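GTP-binding protein (Thermus thermophilus, PDB 2DBY) binds GDP, and is probably a P-loop ATPase that associates with the 70S ribosome and its 50S subunit. Local coordinates at residues 95-100 with 133-138. Sequence-based numbering, arbitrary orientation.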
loop_
_atom_site.group_PDB
_atom_site.type_symbol
_atom_site.label_atom_id
_atom_site.label_comp_id
_atom_site.label_asym_id
_atom_site.label_seq_id
_atom_site.Cartn_x
_atom_site.Cartn_y
_atom_site.Cartn_z
ATOM N N ALA A 95 -1.893 8.033 17.464
ATOM C CA ALA A 95 -1.180 6.805 17.799
ATOM C C ALA A 95 -1.450 5.729 16.755
ATOM O O ALA A 95 -0.543 4.965 16.398
ATOM C CB ALA A 95 -1.600 6.307 19.163
ATOM N N HIS A 96 -2.692 5.659 16.295
ATOM C CA HIS A 96 -3.074 4.667 15.287
ATOM C C HIS A 96 -2.436 4.990 13.945
ATOM O O HIS A 96 -1.945 4.081 13.261
ATOM C CB HIS A 96 -4.593 4.571 15.167
ATOM C CG HIS A 96 -5.246 3.966 16.371
ATOM N ND1 HIS A 96 -6.546 4.245 16.737
ATOM C CD2 HIS A 96 -4.775 3.099 17.296
ATOM C CE1 HIS A 96 -6.845 3.578 17.838
ATOM N NE2 HIS A 96 -5.788 2.874 18.198
ATOM N N ILE A 97 -2.420 6.269 13.570
ATOM C CA ILE A 97 -1.798 6.697 12.299
ATOM C C ILE A 97 -0.305 6.352 12.280
ATOM O O ILE A 97 0.265 5.981 11.236
ATOM C CB ILE A 97 -1.952 8.240 12.083
ATOM C CG1 ILE A 97 -3.377 8.563 11.674
ATOM C CG2 ILE A 97 -0.986 8.728 10.981
ATOM C CD1 ILE A 97 -3.679 8.128 10.270
ATOM N N ARG A 98 0.346 6.484 13.435
ATOM C CA ARG A 98 1.762 6.179 13.506
ATOM C C ARG A 98 2.058 4.741 13.123
ATOM O O ARG A 98 3.135 4.455 12.616
ATOM C CB ARG A 98 2.304 6.442 14.921
ATOM C CG ARG A 98 2.294 7.916 15.289
ATOM C CD ARG A 98 2.882 8.207 16.676
ATOM N NE ARG A 98 2.844 9.645 16.953
ATOM C CZ ARG A 98 3.526 10.556 16.253
ATOM N NH1 ARG A 98 4.301 10.170 15.244
ATOM N NH2 ARG A 98 3.432 11.852 16.547
ATOM N N GLU A 99 1.107 3.842 13.364
ATOM C CA GLU A 99 1.316 2.414 13.074
ATOM C C GLU A 99 1.074 1.945 11.628
ATOM O O GLU A 99 1.243 0.753 11.336
ATOM C CB GLU A 99 0.448 1.551 13.994
ATOM C CG GLU A 99 0.629 1.787 15.471
ATOM C CD GLU A 99 -0.393 1.004 16.293
ATOM O OE1 GLU A 99 -1.617 1.125 16.034
ATOM O OE2 GLU A 99 0.029 0.261 17.203
ATOM N N VAL A 100 0.655 2.828 10.723
ATOM C CA VAL A 100 0.459 2.379 9.342
ATOM C C VAL A 100 1.486 3.052 8.438
ATOM O O VAL A 100 2.046 4.080 8.803
ATOM C CB VAL A 100 -0.957 2.687 8.823
ATOM C CG1 VAL A 100 -1.971 1.834 9.619
ATOM C CG2 VAL A 100 -1.269 4.179 8.976
ATOM N N THR A 133 -4.288 19.032 9.042
ATOM C CA THR A 133 -3.891 20.002 10.072
ATOM C C THR A 133 -3.448 19.300 11.370
ATOM O O THR A 133 -2.411 19.643 11.940
ATOM C CB THR A 133 -5.033 20.996 10.299
ATOM O OG1 THR A 133 -5.051 21.886 9.168
ATOM C CG2 THR A 133 -4.840 21.802 11.593
ATOM N N GLU A 134 -4.195 18.290 11.821
ATOM C CA GLU A 134 -3.796 17.569 13.029
ATOM C C GLU A 134 -2.454 16.830 12.827
ATOM O O GLU A 134 -1.609 16.761 13.733
ATOM C CB GLU A 134 -4.877 16.555 13.443
ATOM C CG GLU A 134 -6.231 17.188 13.871
ATOM C CD GLU A 134 -6.080 18.332 14.875
ATOM O OE1 GLU A 134 -6.259 19.504 14.465
ATOM O OE2 GLU A 134 -5.785 18.064 16.062
ATOM N N LEU A 135 -2.242 16.265 11.640
ATOM C CA LEU A 135 -0.970 15.555 11.406
ATOM C C LEU A 135 0.211 16.542 11.381
ATOM O O LEU A 135 1.309 16.237 11.869
ATOM C CB LEU A 135 -1.005 14.788 10.080
ATOM C CG LEU A 135 -2.137 13.759 9.921
ATOM C CD1 LEU A 135 -1.909 12.975 8.625
ATOM C CD2 LEU A 135 -2.142 12.803 11.105
ATOM N N LEU A 136 -0.035 17.713 10.806
ATOM C CA LEU A 136 0.987 18.749 10.724
ATOM C C LEU A 136 1.360 19.219 12.121
ATOM O O LEU A 136 2.534 19.362 12.414
ATOM C CB LEU A 136 0.484 19.947 9.908
ATOM C CG LEU A 136 0.510 19.828 8.391
ATOM C CD1 LEU A 136 -0.402 20.884 7.791
ATOM C CD2 LEU A 136 1.945 20.008 7.884
ATOM N N LEU A 137 0.367 19.443 12.986
ATOM C CA LEU A 137 0.645 19.906 14.338
ATOM C C LEU A 137 1.500 18.895 15.083
ATOM O O LEU A 137 2.428 19.263 15.815
ATOM C CB LEU A 137 -0.670 20.164 15.095
ATOM C CG LEU A 137 -1.420 21.409 14.599
ATOM C CD1 LEU A 137 -2.807 21.468 15.259
ATOM C CD2 LEU A 137 -0.630 22.650 14.940
ATOM N N ALA A 138 1.209 17.609 14.910
ATOM C CA ALA A 138 2.010 16.597 15.595
ATOM C C ALA A 138 3.447 16.579 15.055
ATOM O O ALA A 138 4.421 16.458 15.824
ATOM C CB ALA A 138 1.362 15.199 15.416
#
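Glu134 OE2 accepts a hydrogen bond from His84 NE2 and a weak one from Gly82 N, linking its helix to the loop of Gly82 and His84; the next residue, Leu135, packs against Ile97. The setting is the P-loop G domain: helix 91-98, which leads into strand 102-108, meets helix 124-156 close to where a predicted coiled coil begins. The example illustrates how a helix of an inserted helical region can be packed against a nucleotide-binding core, in part through a few side chains.

Leu135 and Ile97 stand opposite one another, with CA atoms 8.9 Å apart, and the gap is bridged by methyl groups. Ile97 CG2 reaches Leu135 CD2 at 4.2 Å. CG1 of Ile97 lies beside the backbone N (chi1 -75°), which leaves CG2 to take the position anti to that nitrogen and face the other helix. Ile103 of strand 102-108 touches both side chains, so the apolar contact continues into the sheet, and Leu94 adds to it by meeting Leu135 and Ala138.

Toward the exposed margin, Arg98 stretches out fully from CG to NE, then swings its guanidinium out of line with the chain (chi4 -64°). Ala138 CB lies oblique to this group, at van der Waals distance: Arg98 NH2 comes to 4.1 Å from Ala138 CB, while NH1 stands 5.8 Å from that same CB.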